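Local structure of methylocystis parvus OBBP MbnE (Methylocystis parvus OBBP, 5ICQ) at residues H36-H41 with Q116-D121; V127-D132 with V181-T186; R339-M344 with R419-L424; P443-I448 with G470-V475. The protein probably binds methanobactin, a copper-chelating peptide, in the periplasm for uptake, as an extracellular solute-binding protein. One frame throughout, in Å; residues are numbered along the deposited sequence. Where two conformers were deposited one is given.

Interaction 1 of 4, residues H36-H41 with Q116-D121; sequences HGLAMH and QSIDID
I118, which packs against L38 across the contact, is tied to the very start of the modelled chain, its carbonyl oxygen O accepting a hydrogen bond from OG of S35. Segment 116-121 begins with a classic beta bulge, Q116 and S117 both facing H130, and the strand bends sharply at Q116; strand 38-39 joins the same antiparallel sheet through the other part of strand 109-120, where L38 bonds to L110. Between 36-41 and 116-121 themselves there is no hydrogen bond, and the meeting is one of side chains. S117 CB sits over one face of the H36 imidazole, 4.1 Å from the ring centroid and 24° off the normal, a CH-pi contact displaced toward the rim. Beside it Q116 O approaches the ring obliquely, 3.4 Å from H36 CD2. Further along, L38 has CG anti to its backbone N (chi1 178°), which sets its branches against I118 and I120. In the conformer given, I118 CD1 lies 3.8 Å from L38 CB, the two side chains crossing at about a right angle. L195 of helix 193-198 also touches L38, so the leucine is buried between strand and helix. One branch of L38 goes on to a second isoleucine, with L38 CD1 4.2 Å from I120 CD1.

Interaction 2 of 4, residues V127-D132 with V181-T186; sequences VTFHLD and VAYDLT
Strands 127-131 and 181-184 run antiparallel, their axes 4.7 Å apart, with V127 and F129 in hydrogen-bonded pairs with Y183 and V181, and the non-hydrogen-bonded pair T128 and A182 between them. Both outer pairs are closed by two backbone bonds; the bond from Y183 N to V127 O measures 2.8 Å and that from V127 N to Y183 O 3.2 Å. V181 O, already bonded by F129 N, also receives the CA-H of T128. On the buried face the F129 and Y183 rings meet at their edges without stacking, planes at 82° and F129 CE2 3.6 Å from Y183 CE2. In both residues CG lies beside the backbone N (chi1 -63° in F129, -69° in Y183), so on antiparallel strands the rings lean toward each other. V127 points the same way as Y183, its CG1 against Y183 CB, while V127 CG2 lies over one face of the F129 ring. The partly exposed face is more polar: T128 OG1 rests 3.6 Å from A182 CB, and a water hydrogen-bonded to T128 OG1 donates to Y183 O at 3.0 Å. D184 OD1 accepts from T186 N, an Asx turn, and also from T186 OG1, and has a salt bridge to R126. Helix 145-158 covers V181 and Y183, helix 193-198 packs on F129, Y183 and L185, and strands 109-120 and 172-175 flank the pair in the antiparallel sheet.

Interaction 3 of 4, residues R339-M344 with R419-L424; sequences REAFGM and RRALDL
A341 and A421 bring the two helices together at the tight part of the contact, where their CA atoms are 4.4 Å apart. Each methyl rests against the other residue's carbonyl: A341 CB lies 3.6 Å from A421 O, and A421 CB is equally close to A341 O. L424 fills the next position along, its CB 3.9 Å from A341 CB. The first torsion of L424 falls away from the staggered positions (chi1 -110°), and in this pose its CD1 reaches the E340 chain, crossing it at about a right angle with E340 CG 3.6 Å away. That glutamate is buried, but its carboxylate serves another partner, as OE1 forms a salt bridge with R395. This is antiparallel helix packing, helix 336-343 against helix 415-427; their segments 339-343 and 419-424 approach to 8.5 Å, axes at 167°, and small alanines at the crossing permit the close approach. F342 packs on F326 of strand 322-326 and edge-to-face with F444, placing helix 336-343 between the sheet and helix 415-427. M344, though partly exposed and extended beyond CG, still packs closely, its sulfur SD 3.6 Å from A421 N and its methyl CE 3.7 Å from L424 CD1. Toward solvent the packing thins at R420, which gives just its CB to the sulfur; the extended remainder of this exposed arginine leads away from helix 336-343.

Interaction 4 of 4, residues P443-I448 with G470-V475; sequences PFSFEI and GVEVRV
The F446 ring has V473 CG1 over one face, a CH-pi contact 4.2 Å from the centroid and 23° off the normal, and V471 CG1 at its edge near the ring plane. The guanidinium of R474 lies across the other side of the strand pair, E447 CB and the backbone C of F446 against one of its faces and S445 O in plane at its edge. These strands belong to a beta-alpha-beta unit: strand 442-450 leads through helix 453-467 to strand 472-477, and the two strands pair in parallel. F446 donates from N to E472 O, and its own O accepts from R474 N at 2.9 Å; S445 and E447 turn their CA-H groups to E472 O and R474 O. F446 has CG between its backbone N and carbonyl carbon (chi1 73°), which sets the ring alongside V473. I448 CD1 packs 3.7 Å from V473 CG1; helix 453-467 covers them, A459 on I448 and A463 and L466 on V473. On the more open face R474 bends at chi3 (-90°) over strand 442-450, while its NE keeps a long salt bridge to OE2 of E472 on its own strand; E447 OE2 forms a salt bridge with R486. G470 is the C-prime residue of the Schellman motif that ends helix 453-467. A water closes this end, donating to F444 O and to G470 O, each bond 2.7 Å.

Interactions 1 and 2 share one antiparallel sheet, strands 109-120 and 126-131 being neighbours in it: D119 N probably bonds T128 O at 2.8 Å, and I118 packs on F129. Interactions 3 and 4 lie on the opposite side of the chain's centre, interaction 3 some 49 Å from interaction 1 between centres. They meet through F342, whose ring touches F444, F446 and V471, so helix 336-343 serves both. Backbone hydrogen bonds define the strand pairs of interactions 2 and 4, antiparallel in one and parallel in the other, whereas interactions 1 and 3 rest on side-chain packing. Interaction 2 is buried; the other three grade into exposed residues such as Q116, R420 and E472.

Interaction 1 of 4, residues H36-H41 with Q116-D121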
loop_
_atom_site.group_PDB
_atom_site.type_symbol
_atom_site.label_atom_id
_atom_site.label_comp_id
_atom_site.label_asym_id
_atom_site.label_seq_id
_atom_site.Cartn_x
_atom_site.Cartn_y
_atom_site.Cartn_z
ATOM N N HIS A 36 4.119 -25.585 7.412
ATOM C CA HIS A 36 2.957 -25.414 6.547
ATOM C C HIS A 36 2.390 -24.004 6.631
ATOM O O HIS A 36 1.244 -23.767 6.239
ATOM C CB HIS A 36 1.882 -26.443 6.881
ATOM C CG HIS A 36 2.262 -27.835 6.494
ATOM N ND1 HIS A 36 3.028 -28.647 7.302
ATOM C CD2 HIS A 36 2.009 -28.549 5.372
ATOM C CE1 HIS A 36 3.216 -29.808 6.700
ATOM N NE2 HIS A 36 2.607 -29.776 5.530
ATOM N N GLY A 37 3.174 -23.071 7.140
ATOM C CA GLY A 37 2.785 -21.685 7.258
ATOM C C GLY A 37 4.027 -20.868 7.525
ATOM O O GLY A 37 4.984 -21.360 8.136
ATOM N N LEU A 38 4.036 -19.627 7.063
ATOM C CA LEU A 38 5.185 -18.750 7.235
ATOM C C LEU A 38 4.656 -17.356 7.536
ATOM O O LEU A 38 4.070 -16.720 6.653
ATOM C CB LEU A 38 6.055 -18.742 5.979
ATOM C CG LEU A 38 7.268 -17.817 6.014
ATOM C CD1 LEU A 38 8.146 -18.162 7.191
ATOM C CD2 LEU A 38 8.043 -17.922 4.705
ATOM N N ALA A 39 4.841 -16.894 8.775
ATOM C CA ALA A 39 4.508 -15.525 9.155
ATOM C C ALA A 39 5.772 -14.679 9.136
ATOM O O ALA A 39 6.847 -15.150 9.519
ATOM C CB ALA A 39 3.878 -15.466 10.550
ATOM N N MET A 40 5.637 -13.418 8.702
ATOM C CA MET A 40 6.798 -12.532 8.700
ATOM C C MET A 40 7.371 -12.391 10.106
ATOM O O MET A 40 8.594 -12.457 10.297
ATOM C CB MET A 40 6.430 -11.155 8.135
ATOM C CG MET A 40 7.607 -10.171 8.120
ATOM S SD MET A 40 9.032 -10.838 7.195
ATOM C CE MET A 40 10.381 -9.875 7.885
ATOM N N HIS A 41 6.495 -12.202 11.101
ATOM C CA HIS A 41 6.872 -12.116 12.506
ATOM C C HIS A 41 5.997 -13.053 13.323
ATOM O O HIS A 41 4.785 -13.135 13.107
ATOM C CB HIS A 41 6.734 -10.679 13.046
ATOM C CG HIS A 41 7.418 -9.652 12.206
ATOM N ND1 HIS A 41 8.779 -9.431 12.261
ATOM C CD2 HIS A 41 6.932 -8.787 11.284
ATOM C CE1 HIS A 41 9.101 -8.473 11.413
ATOM N NE2 HIS A 41 8.001 -8.067 10.803
ATOM N N GLN A 116 3.486 -27.200 -1.291
ATOM C CA GLN A 116 2.668 -27.801 -0.245
ATOM C C GLN A 116 3.293 -27.666 1.138
ATOM O O GLN A 116 2.571 -27.760 2.134
ATOM C CB GLN A 116 2.381 -29.277 -0.559
ATOM C CG GLN A 116 3.522 -30.234 -0.339
ATOM C CD GLN A 116 3.108 -31.680 -0.605
ATOM O OE1 GLN A 116 2.175 -31.938 -1.372
ATOM N NE2 GLN A 116 3.786 -32.622 0.038
ATOM N N SER A 117 4.599 -27.417 1.229
ATOM C CA SER A 117 5.239 -27.186 2.521
ATOM C C SER A 117 6.574 -26.502 2.279
ATOM O O SER A 117 7.038 -26.391 1.140
ATOM C CB SER A 117 5.420 -28.493 3.311
ATOM O OG SER A 117 6.421 -29.310 2.723
ATOM N N ILE A 118 7.188 -26.041 3.379
ATOM C CA ILE A 118 8.453 -25.329 3.313
ATOM C C ILE A 118 9.397 -25.863 4.381
ATOM O O ILE A 118 8.984 -26.380 5.424
ATOM C CB ILE A 118 8.287 -23.798 3.464
ATOM C CG1 ILE A 118 7.657 -23.447 4.812
ATOM C CG2 ILE A 118 7.452 -23.222 2.325
ATOM C CD1 ILE A 118 7.842 -21.997 5.179
ATOM N N ASP A 119 10.692 -25.772 4.079
ATOM C CA ASP A 119 11.764 -26.049 5.030
ATOM C C ASP A 119 12.531 -24.756 5.229
ATOM O O ASP A 119 13.150 -24.254 4.288
ATOM C CB ASP A 119 12.717 -27.135 4.531
ATOM C CG ASP A 119 12.111 -28.513 4.585
ATOM O OD1 ASP A 119 12.634 -29.407 3.888
ATOM O OD2 ASP A 119 11.118 -28.703 5.320
ATOM N N ILE A 120 12.499 -24.215 6.443
ATOM C CA ILE A 120 13.154 -22.944 6.713
ATOM C C ILE A 120 13.696 -22.973 8.133
ATOM O O ILE A 120 13.126 -23.617 9.019
ATOM C CB ILE A 120 12.177 -21.768 6.481
ATOM C CG1 ILE A 120 12.913 -20.431 6.471
ATOM C CG2 ILE A 120 11.048 -21.790 7.510
ATOM C CD1 ILE A 120 12.012 -19.246 6.079
ATOM N N ASP A 121 14.827 -22.304 8.337
ATOM C CA ASP A 121 15.411 -22.220 9.666
ATOM C C ASP A 121 15.000 -20.916 10.337
ATOM O O ASP A 121 14.606 -19.958 9.666
ATOM C CB ASP A 121 16.942 -22.327 9.590
ATOM C CG ASP A 121 17.572 -21.236 8.745
ATOM O OD1 ASP A 121 16.907 -20.731 7.817
ATOM O OD2 ASP A 121 18.745 -20.885 9.005
#

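Interaction 2 of 4, residues V127-D132 with V181-T186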
loop_
_atom_site.group_PDB
_atom_site.type_symbol
_atom_site.label_atom_id
_atom_site.label_comp_id
_atom_site.label_asym_id
_atom_site.label_seq_id
_atom_site.Cartn_x
_atom_site.Cartn_y
_atom_site.Cartn_z
ATOM N N VAL A 127 15.850 -21.510 2.563
ATOM C CA VAL A 127 14.471 -21.968 2.449
ATOM C C VAL A 127 14.352 -22.919 1.266
ATOM O O VAL A 127 14.847 -22.627 0.173
ATOM C CB VAL A 127 13.490 -20.786 2.324
ATOM C CG1 VAL A 127 13.844 -19.879 1.136
ATOM C CG2 VAL A 127 12.055 -21.293 2.240
ATOM N N THR A 128 13.721 -24.068 1.494
ATOM C CA THR A 128 13.389 -25.016 0.438
ATOM C C THR A 128 11.877 -25.149 0.343
ATOM O O THR A 128 11.197 -25.334 1.358
ATOM C CB THR A 128 14.019 -26.391 0.686
ATOM O OG1 THR A 128 15.448 -26.272 0.662
ATOM C CG2 THR A 128 13.585 -27.383 -0.397
ATOM N N PHE A 129 11.359 -25.056 -0.875
ATOM C CA PHE A 129 9.940 -25.244 -1.140
ATOM C C PHE A 129 9.719 -26.650 -1.676
ATOM O O PHE A 129 10.395 -27.068 -2.621
ATOM C CB PHE A 129 9.436 -24.213 -2.145
ATOM C CG PHE A 129 9.528 -22.804 -1.647
ATOM C CD1 PHE A 129 8.503 -22.258 -0.891
ATOM C CD2 PHE A 129 10.636 -22.024 -1.934
ATOM C CE1 PHE A 129 8.578 -20.939 -0.422
ATOM C CE2 PHE A 129 10.723 -20.710 -1.472
ATOM C CZ PHE A 129 9.693 -20.168 -0.713
ATOM N N HIS A 130 8.786 -27.376 -1.066
ATOM C CA HIS A 130 8.351 -28.680 -1.559
ATOM C C HIS A 130 7.097 -28.473 -2.399
ATOM O O HIS A 130 6.045 -28.112 -1.865
ATOM C CB HIS A 130 8.061 -29.638 -0.406
ATOM C CG HIS A 130 9.276 -30.100 0.328
ATOM N ND1 HIS A 130 10.050 -29.255 1.093
ATOM C CD2 HIS A 130 9.837 -31.328 0.434
ATOM C CE1 HIS A 130 11.044 -29.940 1.630
ATOM N NE2 HIS A 130 10.935 -31.201 1.251
ATOM N N LEU A 131 7.199 -28.725 -3.706
ATOM C CA LEU A 131 6.093 -28.449 -4.612
ATOM C C LEU A 131 5.016 -29.522 -4.528
ATOM O O LEU A 131 5.310 -30.709 -4.361
ATOM C CB LEU A 131 6.598 -28.345 -6.053
ATOM C CG LEU A 131 7.781 -27.400 -6.265
ATOM C CD1 LEU A 131 8.169 -27.353 -7.736
ATOM C CD2 LEU A 131 7.432 -26.024 -5.752
ATOM N N ASP A 132 3.764 -29.099 -4.672
ATOM C CA ASP A 132 2.631 -30.027 -4.646
ATOM C C ASP A 132 2.590 -30.800 -5.959
ATOM O O ASP A 132 2.444 -30.181 -7.023
ATOM C CB ASP A 132 1.321 -29.264 -4.448
ATOM C CG ASP A 132 0.157 -30.173 -4.060
ATOM O OD1 ASP A 132 0.055 -31.296 -4.599
ATOM O OD2 ASP A 132 -0.649 -29.760 -3.198
ATOM N N VAL A 181 12.658 -26.851 -4.569
ATOM C CA VAL A 181 13.459 -25.687 -4.939
ATOM C C VAL A 181 14.158 -25.190 -3.679
ATOM O O VAL A 181 13.492 -24.799 -2.711
ATOM C CB VAL A 181 12.607 -24.566 -5.553
ATOM C CG1 VAL A 181 13.497 -23.381 -5.933
ATOM C CG2 VAL A 181 11.827 -25.084 -6.753
ATOM N N ALA A 182 15.493 -25.190 -3.697
ATOM C CA ALA A 182 16.315 -24.793 -2.557
ATOM C C ALA A 182 16.952 -23.438 -2.837
ATOM O O ALA A 182 17.671 -23.278 -3.833
ATOM C CB ALA A 182 17.393 -25.842 -2.279
ATOM N N TYR A 183 16.691 -22.470 -1.961
ATOM C CA TYR A 183 17.309 -21.150 -2.038
ATOM C C TYR A 183 18.335 -21.002 -0.913
ATOM O O TYR A 183 17.990 -21.151 0.270
ATOM C CB TYR A 183 16.269 -20.033 -1.940
ATOM C CG TYR A 183 15.342 -19.906 -3.128
ATOM C CD1 TYR A 183 15.780 -19.336 -4.316
ATOM C CD2 TYR A 183 14.009 -20.299 -3.044
ATOM C CE1 TYR A 183 14.934 -19.194 -5.397
ATOM C CE2 TYR A 183 13.150 -20.158 -4.127
ATOM C CZ TYR A 183 13.617 -19.603 -5.297
ATOM O OH TYR A 183 12.762 -19.466 -6.371
ATOM N N ASP A 184 19.584 -20.708 -1.293
ATOM C CA ASP A 184 20.675 -20.369 -0.386
ATOM C C ASP A 184 20.665 -18.877 -0.076
ATOM O O ASP A 184 20.924 -18.054 -0.958
ATOM C CB ASP A 184 21.971 -20.839 -1.046
ATOM C CG ASP A 184 23.254 -20.316 -0.377
ATOM O OD1 ASP A 184 23.274 -19.311 0.326
ATOM O OD2 ASP A 184 24.287 -20.997 -0.530
ATOM N N LEU A 185 20.409 -18.526 1.193
ATOM C CA LEU A 185 20.434 -17.132 1.627
ATOM C C LEU A 185 21.535 -16.865 2.659
ATOM O O LEU A 185 21.405 -15.944 3.461
ATOM C CB LEU A 185 19.075 -16.712 2.199
ATOM C CG LEU A 185 17.808 -17.174 1.467
ATOM C CD1 LEU A 185 16.547 -16.697 2.203
ATOM C CD2 LEU A 185 17.824 -16.684 0.046
ATOM N N THR A 186 22.617 -17.651 2.682
ATOM C CA THR A 186 23.667 -17.400 3.674
ATOM C C THR A 186 24.293 -16.025 3.484
ATOM O O THR A 186 24.632 -15.629 2.364
ATOM C CB THR A 186 24.770 -18.460 3.641
ATOM O OG1 THR A 186 25.139 -18.763 2.290
ATOM C CG2 THR A 186 24.404 -19.710 4.443
HETATM O O HOH W 1 17.691 -24.092 0.710
#

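Interaction 3 of 4, residues R339-M344 with R419-L424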
loop_
_atom_site.group_PDB
_atom_site.type_symbol
_atom_site.label_atom_id
_atom_site.label_comp_id
_atom_site.label_asym_id
_atom_site.label_seq_id
_atom_site.Cartn_x
_atom_site.Cartn_y
_atom_site.Cartn_z
ATOM N N ARG A 339 9.639 23.681 11.177
ATOM C CA ARG A 339 8.704 22.786 10.505
ATOM C C ARG A 339 7.506 22.493 11.395
ATOM O O ARG A 339 6.363 22.486 10.918
ATOM C CB ARG A 339 9.397 21.484 10.084
ATOM C CG ARG A 339 10.602 21.742 9.170
ATOM C CD ARG A 339 11.134 20.477 8.487
ATOM N NE ARG A 339 11.656 19.485 9.440
ATOM C CZ ARG A 339 12.941 19.306 9.721
ATOM N NH1 ARG A 339 13.867 20.108 9.173
ATOM N NH2 ARG A 339 13.310 18.348 10.564
ATOM N N GLU A 340 7.746 22.235 12.686
ATOM C CA GLU A 340 6.632 22.015 13.610
ATOM C C GLU A 340 5.716 23.231 13.666
ATOM O O GLU A 340 4.484 23.102 13.620
ATOM C CB GLU A 340 7.140 21.671 15.015
ATOM C CG GLU A 340 5.981 21.579 16.023
ATOM C CD GLU A 340 6.370 21.014 17.383
ATOM O OE1 GLU A 340 7.574 20.887 17.678
ATOM O OE2 GLU A 340 5.447 20.684 18.162
ATOM N N ALA A 341 6.303 24.431 13.770
ATOM C CA ALA A 341 5.496 25.647 13.838
ATOM C C ALA A 341 4.651 25.841 12.582
ATOM O O ALA A 341 3.470 26.206 12.668
ATOM C CB ALA A 341 6.403 26.863 14.046
ATOM N N PHE A 342 5.239 25.628 11.401
ATOM C CA PHE A 342 4.461 25.779 10.177
ATOM C C PHE A 342 3.323 24.772 10.136
ATOM O O PHE A 342 2.221 25.082 9.663
ATOM C CB PHE A 342 5.348 25.613 8.942
ATOM C CG PHE A 342 6.093 26.853 8.542
ATOM C CD1 PHE A 342 6.453 27.810 9.481
ATOM C CD2 PHE A 342 6.431 27.064 7.205
ATOM C CE1 PHE A 342 7.154 28.952 9.095
ATOM C CE2 PHE A 342 7.128 28.199 6.815
ATOM C CZ PHE A 342 7.494 29.146 7.763
ATOM N N GLY A 343 3.568 23.566 10.644
ATOM C CA GLY A 343 2.532 22.549 10.668
ATOM C C GLY A 343 1.335 22.946 11.504
ATOM O O GLY A 343 0.210 22.543 11.208
ATOM N N MET A 344 1.557 23.744 12.550
ATOM C CA MET A 344 0.464 24.204 13.403
ATOM C C MET A 344 -0.543 25.051 12.655
ATOM O O MET A 344 -1.675 25.217 13.125
ATOM C CB MET A 344 1.007 25.040 14.558
ATOM C CG MET A 344 1.796 24.270 15.571
ATOM S SD MET A 344 2.428 25.421 16.810
ATOM C CE MET A 344 3.295 24.248 17.853
ATOM N N ARG A 419 -0.122 32.136 18.025
ATOM C CA ARG A 419 0.809 32.454 19.106
ATOM C C ARG A 419 1.736 31.282 19.409
ATOM O O ARG A 419 2.930 31.477 19.669
ATOM C CB ARG A 419 0.033 32.866 20.365
ATOM C CG ARG A 419 0.843 32.877 21.649
ATOM C CD ARG A 419 1.763 34.087 21.768
ATOM N NE ARG A 419 1.194 35.274 21.146
ATOM C CZ ARG A 419 1.823 36.017 20.241
ATOM N NH1 ARG A 419 3.054 35.704 19.860
ATOM N NH2 ARG A 419 1.227 37.082 19.722
ATOM N N ARG A 420 1.205 30.057 19.404
ATOM C CA ARG A 420 2.072 28.903 19.620
ATOM C C ARG A 420 3.114 28.797 18.519
ATOM O O ARG A 420 4.290 28.515 18.789
ATOM C CB ARG A 420 1.249 27.623 19.682
ATOM C CG ARG A 420 0.311 27.548 20.862
ATOM C CD ARG A 420 -0.501 26.254 20.793
ATOM N NE ARG A 420 -1.527 26.198 21.828
ATOM C CZ ARG A 420 -2.445 25.241 21.895
ATOM N NH1 ARG A 420 -2.456 24.287 20.972
ATOM N NH2 ARG A 420 -3.349 25.245 22.870
ATOM N N ALA A 421 2.698 29.016 17.272
ATOM C CA ALA A 421 3.632 28.946 16.152
ATOM C C ALA A 421 4.708 30.022 16.257
ATOM O O ALA A 421 5.899 29.746 16.078
ATOM C CB ALA A 421 2.868 29.071 14.834
ATOM N N LEU A 422 4.309 31.261 16.542
ATOM C CA LEU A 422 5.286 32.346 16.618
ATOM C C LEU A 422 6.263 32.149 17.769
ATOM O O LEU A 422 7.446 32.495 17.645
ATOM C CB LEU A 422 4.556 33.687 16.747
ATOM C CG LEU A 422 3.829 34.090 15.466
ATOM C CD1 LEU A 422 2.858 35.245 15.708
ATOM C CD2 LEU A 422 4.861 34.457 14.404
ATOM N N ASP A 423 5.803 31.597 18.897
ATOM C CA ASP A 423 6.723 31.337 20.000
ATOM C C ASP A 423 7.771 30.306 19.606
ATOM O O ASP A 423 8.957 30.465 19.919
ATOM C CB ASP A 423 5.961 30.872 21.249
ATOM C CG ASP A 423 5.084 31.962 21.845
ATOM O OD1 ASP A 423 5.208 33.137 21.439
ATOM O OD2 ASP A 423 4.259 31.640 22.726
ATOM N N LEU A 424 7.356 29.235 18.926
ATOM C CA LEU A 424 8.318 28.250 18.436
ATOM C C LEU A 424 9.277 28.872 17.434
ATOM O O LEU A 424 10.488 28.617 17.470
ATOM C CB LEU A 424 7.591 27.073 17.779
ATOM C CG LEU A 424 7.592 25.710 18.448
ATOM C CD1 LEU A 424 6.931 24.699 17.527
ATOM C CD2 LEU A 424 9.008 25.282 18.825
#

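Interaction 4 of 4, residues P443-I448 with G470-V475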
loop_
_atom_site.group_PDB
_atom_site.type_symbol
_atom_site.label_atom_id
_atom_site.label_comp_id
_atom_site.label_asym_id
_atom_site.label_seq_id
_atom_site.Cartn_x
_atom_site.Cartn_y
_atom_site.Cartn_z
ATOM N N PRO A 443 12.734 38.304 4.453
ATOM C CA PRO A 443 11.359 37.833 4.666
ATOM C C PRO A 443 11.221 36.373 4.260
ATOM O O PRO A 443 11.833 35.921 3.290
ATOM C CB PRO A 443 10.520 38.747 3.763
ATOM C CG PRO A 443 11.437 39.865 3.342
ATOM C CD PRO A 443 12.815 39.302 3.374
ATOM N N PHE A 444 10.425 35.628 5.020
ATOM C CA PHE A 444 10.299 34.196 4.758
ATOM C C PHE A 444 9.297 33.982 3.627
ATOM O O PHE A 444 8.150 34.449 3.710
ATOM C CB PHE A 444 9.862 33.433 6.012
ATOM C CG PHE A 444 10.176 31.957 5.952
ATOM C CD1 PHE A 444 9.454 31.111 5.121
ATOM C CD2 PHE A 444 11.228 31.427 6.692
ATOM C CE1 PHE A 444 9.747 29.759 5.042
ATOM C CE2 PHE A 444 11.533 30.070 6.618
ATOM C CZ PHE A 444 10.789 29.237 5.790
ATOM N N SER A 445 9.726 33.294 2.568
ATOM C CA SER A 445 8.793 32.950 1.504
ATOM C C SER A 445 9.222 31.646 0.844
ATOM O O SER A 445 10.406 31.306 0.809
ATOM C CB SER A 445 8.670 34.075 0.465
ATOM O OG SER A 445 9.772 34.104 -0.397
ATOM N N PHE A 446 8.237 30.909 0.337
ATOM C CA PHE A 446 8.525 29.623 -0.287
ATOM C C PHE A 446 7.392 29.266 -1.234
ATOM O O PHE A 446 6.349 29.921 -1.270
ATOM C CB PHE A 446 8.756 28.519 0.758
ATOM C CG PHE A 446 7.507 28.039 1.489
ATOM C CD1 PHE A 446 7.037 28.711 2.607
ATOM C CD2 PHE A 446 6.845 26.881 1.085
ATOM C CE1 PHE A 446 5.919 28.255 3.300
ATOM C CE2 PHE A 446 5.711 26.417 1.767
ATOM C CZ PHE A 446 5.250 27.103 2.882
ATOM N N GLU A 447 7.611 28.205 -2.000
ATOM C CA GLU A 447 6.662 27.777 -3.014
ATOM C C GLU A 447 6.186 26.365 -2.707
ATOM O O GLU A 447 6.998 25.497 -2.370
ATOM C CB GLU A 447 7.321 27.818 -4.392
ATOM C CG GLU A 447 6.495 27.179 -5.493
ATOM C CD GLU A 447 7.336 26.926 -6.736
ATOM O OE1 GLU A 447 7.339 27.770 -7.645
ATOM O OE2 GLU A 447 8.016 25.887 -6.779
ATOM N N ILE A 448 4.877 26.129 -2.831
ATOM C CA ILE A 448 4.317 24.776 -2.803
ATOM C C ILE A 448 4.050 24.355 -4.237
ATOM O O ILE A 448 3.209 24.954 -4.917
ATOM C CB ILE A 448 3.016 24.698 -1.986
ATOM C CG1 ILE A 448 3.234 25.179 -0.547
ATOM C CG2 ILE A 448 2.459 23.246 -2.008
ATOM C CD1 ILE A 448 1.931 25.232 0.277
ATOM N N GLY A 470 2.828 36.000 8.744
ATOM C CA GLY A 470 3.808 36.756 7.982
ATOM C C GLY A 470 4.622 35.968 6.978
ATOM O O GLY A 470 5.709 36.414 6.593
ATOM N N VAL A 471 4.130 34.818 6.526
ATOM C CA VAL A 471 4.877 33.934 5.635
ATOM C C VAL A 471 4.265 34.018 4.243
ATOM O O VAL A 471 3.058 33.811 4.080
ATOM C CB VAL A 471 4.870 32.483 6.148
ATOM C CG1 VAL A 471 5.458 31.540 5.092
ATOM C CG2 VAL A 471 5.649 32.388 7.458
ATOM N N GLU A 472 5.094 34.318 3.247
ATOM C CA GLU A 472 4.649 34.414 1.862
ATOM C C GLU A 472 4.736 33.035 1.212
ATOM O O GLU A 472 5.806 32.427 1.189
ATOM C CB GLU A 472 5.504 35.425 1.104
ATOM C CG GLU A 472 5.240 35.465 -0.397
ATOM C CD GLU A 472 6.126 36.474 -1.096
ATOM O OE1 GLU A 472 6.106 37.659 -0.697
ATOM O OE2 GLU A 472 6.858 36.079 -2.026
ATOM N N VAL A 473 3.614 32.532 0.699
ATOM C CA VAL A 473 3.571 31.190 0.114
ATOM C C VAL A 473 3.032 31.295 -1.304
ATOM O O VAL A 473 1.889 31.718 -1.505
ATOM C CB VAL A 473 2.704 30.230 0.939
ATOM C CG1 VAL A 473 2.799 28.809 0.357
ATOM C CG2 VAL A 473 3.109 30.258 2.427
ATOM N N ARG A 474 3.831 30.890 -2.282
ATOM C CA ARG A 474 3.374 30.841 -3.661
ATOM C C ARG A 474 2.959 29.418 -4.015
ATOM O O ARG A 474 3.734 28.476 -3.824
ATOM C CB ARG A 474 4.485 31.332 -4.590
ATOM C CG ARG A 474 4.977 32.721 -4.199
ATOM C CD ARG A 474 6.402 33.006 -4.654
ATOM N NE ARG A 474 7.406 32.626 -3.657
ATOM C CZ ARG A 474 8.417 31.797 -3.897
ATOM N NH1 ARG A 474 8.562 31.256 -5.099
ATOM N NH2 ARG A 474 9.290 31.513 -2.943
ATOM N N VAL A 475 1.743 29.261 -4.531
ATOM C CA VAL A 475 1.228 27.949 -4.926
ATOM C C VAL A 475 1.315 27.875 -6.442
ATOM O O VAL A 475 0.688 28.683 -7.142
ATOM C CB VAL A 475 -0.216 27.739 -4.439
ATOM C CG1 VAL A 475 -0.780 26.385 -4.923
ATOM C CG2 VAL A 475 -0.274 27.823 -2.920
HETATM O O HOH W 2 7.293 36.929 4.442
#